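PDB 3TEV: glycosyl hyrolase, family 3 from Deinococcus radiodurans, which probably hydrolyses O-glycosidic bonds, as a glycoside hydrolase of family 3. Local coordinates for residues S198-R201 with A202-D205; E30-K33 with D34-A37. One frame throughout, in Å; residues are numbered along the deposited sequence.

Contact 1: residues S198-R201 with A202-D205; sequences SKSR and AELD
Lys199 lays its CB 3.8 Å from Glu203 OE1 and rests the same carbon loosely against the CD2 methyl of Leu204. Its extended chain then carries the ammonium away from the turn, to salt bridges with Glu208 and Asp185; a long flexible residue suits a place where the stem packs locally and the charge is spent farther off. Ser200 is the N-cap of helix 201-206, which begins at the next residue. Ser200 OG, set between the backbone N and the carbonyl carbon (chi1 69°), reaches forward over the first turn and accepts from Glu203 N at 3.3 Å. Glu203 replies through OE1, which accepts from Ser200 N at 2.9 Å, on its anti side but out of the carboxylate plane. This reciprocal pairing is a capping box, and it occupies amides that have no helical carbonyl before them. Serine is short enough to reach the third residue on, glutamate long enough to reach back. Ser200 OG also donates to Glu203 OE1, at 3.1 Å, so one carboxylate oxygen is gripped twice. Ser200 O accepts from Leu204 N at 2.9 Å, while the leucine side chain is buried and meets Leu209. Arg201 follows, with CG anti to the backbone N and a bend at chi2 (53°) that swings NE to Asp205 OD1, a 3.0 Å salt bridge one helical turn on. The oxygen lies in the guanidinium plane, yet the carboxylate is turned 71° from it, and Arg201 O accepts Asp205 N at 2.8 Å.

Contact 2: residues E30-K33 with D34-A37; sequences ELDK and DTAA
The side chains of Asp32 and Thr35 cross at about a right angle at the start of helix 33-42, where Asp32 is the N-cap. Asp32 OD1 accepts from Thr35 OG1 at 2.6 Å, on its syn side, while Asp32 OD2 takes Thr35 N at 3.0 Å from above the carboxylate plane. With chi1 at 57°, the Asp32 carboxylate is folded over the first turn; aspartate suits the place because it is short and offers two acceptors. Threonine answers with a hydroxyl turned to the cap, and its branching sends CG2 the other way, anti to the backbone N, where Leu31 CD1 meets Thr35 CG2 at 3.6 Å. The leucine crosses the threonine at a slant and continues onto Leu63 and Leu67 of helix 57-71, so its bulk ties the turn to a neighbouring helix. Behind the cap, Asp32 O accepts Ala36 N at 3.0 Å and Lys33 O accepts Ala37 N at 2.8 Å, starting the regular helical bonding; the small Ala36 methyl fits beside Lys33 O. Thr35 OG1 is also hydrogen-bonded to Arg296, which would tend to polarise the hydroxyl, and the negative charge of Asp32 at the helix N-terminus is probably stabilised by the helix dipole.

Both contacts are helix starts on the surface of the family 3 N-terminal domain, whose sequence belongs to the TIM-barrel clan. Contact 2 comes first along the chain, in the connection from strand 22-24 of the eight-stranded parallel sheet to helix 33-42. Contact 1 comes much later, opening helix 201-206 after strand 196-197, which pairs with strand 228-229 in a separate small sheet. Their centres are about 47 Å apart and their nearest atoms about 39 Å, on opposite sides of the chain's centre, so they do not touch. Each caps its own loop-to-helix transition, independently as far as direct contact goes: contact 2 within the barrel's strand-helix succession, contact 1 on a peripheral excursion between strands 174-180 and 221-224.

Contact 1: residues S198-R201 with A202-D205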
# COMPACT_ATOMS: atom_id res chain seq x y z
N SER A 198 8.32 -13.28 -16.33
CA SER A 198 9.51 -14.04 -16.67
C SER A 198 10.56 -13.24 -17.47
O SER A 198 11.54 -13.81 -17.97
CB SER A 198 9.11 -15.29 -17.45
OG SER A 198 8.62 -14.87 -18.71
N LYS A 199 10.34 -11.93 -17.60
CA LYS A 199 11.29 -11.02 -18.28
C LYS A 199 12.64 -10.98 -17.59
O LYS A 199 12.73 -11.16 -16.37
CB LYS A 199 10.72 -9.59 -18.27
CG LYS A 199 9.43 -9.44 -19.05
CD LYS A 199 8.88 -8.03 -18.94
CE LYS A 199 7.59 -7.92 -19.73
NZ LYS A 199 7.00 -6.55 -19.65
N SER A 200 13.68 -10.71 -18.37
CA SER A 200 15.03 -10.52 -17.84
C SER A 200 15.14 -9.25 -17.00
O SER A 200 14.29 -8.35 -17.07
CB SER A 200 16.03 -10.44 -19.00
OG SER A 200 15.83 -9.23 -19.72
N ARG A 201 16.22 -9.19 -16.22
CA ARG A 201 16.52 -8.02 -15.40
C ARG A 201 16.62 -6.74 -16.23
O ARG A 201 16.01 -5.74 -15.88
CB ARG A 201 17.81 -8.24 -14.58
CG ARG A 201 18.20 -7.05 -13.68
CD ARG A 201 17.02 -6.65 -12.77
NE ARG A 201 17.31 -5.45 -12.00
CZ ARG A 201 17.87 -5.47 -10.79
NH1 ARG A 201 18.20 -6.63 -10.22
NH2 ARG A 201 18.11 -4.34 -10.16
N ALA A 202 17.38 -6.79 -17.33
CA ALA A 202 17.53 -5.62 -18.21
C ALA A 202 16.18 -5.13 -18.72
O ALA A 202 15.92 -3.93 -18.76
CB ALA A 202 18.49 -5.94 -19.38
N GLU A 203 15.30 -6.06 -19.09
CA GLU A 203 13.92 -5.71 -19.46
C GLU A 203 13.18 -5.07 -18.28
O GLU A 203 12.48 -4.08 -18.47
CB GLU A 203 13.16 -6.94 -19.96
CG GLU A 203 13.64 -7.50 -21.32
CD GLU A 203 12.91 -8.80 -21.72
OE1 GLU A 203 13.17 -9.88 -21.12
OE2 GLU A 203 12.06 -8.72 -22.63
N LEU A 204 13.35 -5.61 -17.08
CA LEU A 204 12.70 -5.05 -15.90
C LEU A 204 13.16 -3.63 -15.61
O LEU A 204 12.34 -2.75 -15.36
CB LEU A 204 12.92 -5.95 -14.67
CG LEU A 204 12.24 -7.32 -14.71
CD1 LEU A 204 12.61 -8.18 -13.49
CD2 LEU A 204 10.74 -7.19 -14.85
N ASP A 205 14.48 -3.42 -15.69
CA ASP A 205 15.11 -2.11 -15.52
C ASP A 205 14.57 -1.04 -16.47
O ASP A 205 14.39 0.11 -16.08
CB ASP A 205 16.63 -2.23 -15.73
CG ASP A 205 17.34 -2.88 -14.55
OD1 ASP A 205 16.76 -2.90 -13.44
OD2 ASP A 205 18.47 -3.38 -14.73

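Contact 2: residues E30-K33 with D34-A37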
# COMPACT_ATOMS: atom_id res chain seq x y z
N GLU A 30 -20.30 3.42 9.73
CA GLU A 30 -20.26 3.97 11.09
C GLU A 30 -19.32 3.17 11.99
O GLU A 30 -19.21 1.96 11.85
CB GLU A 30 -21.66 4.05 11.73
CG GLU A 30 -22.60 5.04 11.00
CD GLU A 30 -24.07 4.61 10.99
OE1 GLU A 30 -24.60 4.16 12.05
OE2 GLU A 30 -24.71 4.72 9.91
N LEU A 31 -18.64 3.85 12.91
CA LEU A 31 -17.75 3.18 13.84
C LEU A 31 -18.55 2.70 15.04
O LEU A 31 -18.79 3.45 15.97
CB LEU A 31 -16.60 4.10 14.27
CG LEU A 31 -15.41 3.45 14.99
CD1 LEU A 31 -14.77 2.44 14.06
CD2 LEU A 31 -14.39 4.48 15.46
N ASP A 32 -19.00 1.45 14.99
CA ASP A 32 -19.76 0.86 16.09
C ASP A 32 -18.86 0.66 17.32
O ASP A 32 -17.64 0.53 17.19
CB ASP A 32 -20.34 -0.48 15.64
CG ASP A 32 -19.26 -1.42 15.18
OD1 ASP A 32 -18.66 -1.16 14.10
OD2 ASP A 32 -18.95 -2.39 15.91
N LYS A 33 -19.47 0.62 18.50
CA LYS A 33 -18.73 0.45 19.77
C LYS A 33 -17.79 -0.77 19.83
O LYS A 33 -16.67 -0.65 20.35
CB LYS A 33 -19.68 0.48 20.98
CG LYS A 33 -20.77 -0.60 20.97
CD LYS A 33 -21.65 -0.63 22.24
CE LYS A 33 -22.78 -1.65 22.04
NZ LYS A 33 -23.81 -1.69 23.13
N ASP A 34 -18.22 -1.91 19.30
CA ASP A 34 -17.40 -3.13 19.32
C ASP A 34 -16.15 -2.94 18.48
O ASP A 34 -15.06 -3.36 18.87
CB ASP A 34 -18.19 -4.37 18.88
CG ASP A 34 -19.23 -4.83 19.94
OD1 ASP A 34 -19.01 -4.62 21.16
OD2 ASP A 34 -20.26 -5.42 19.55
N THR A 35 -16.29 -2.27 17.35
CA THR A 35 -15.15 -1.97 16.50
C THR A 35 -14.20 -1.00 17.20
O THR A 35 -12.98 -1.19 17.17
CB THR A 35 -15.59 -1.45 15.11
OG1 THR A 35 -16.43 -2.44 14.49
CG2 THR A 35 -14.41 -1.16 14.20
N ALA A 36 -14.75 0.02 17.86
CA ALA A 36 -13.93 0.95 18.64
C ALA A 36 -13.16 0.20 19.73
O ALA A 36 -11.96 0.43 19.91
CB ALA A 36 -14.80 2.03 19.25
N ALA A 37 -13.86 -0.68 20.46
CA ALA A 37 -13.24 -1.43 21.55
C ALA A 37 -12.10 -2.29 21.00
O ALA A 37 -11.03 -2.38 21.57
CB ALA A 37 -14.30 -2.32 22.28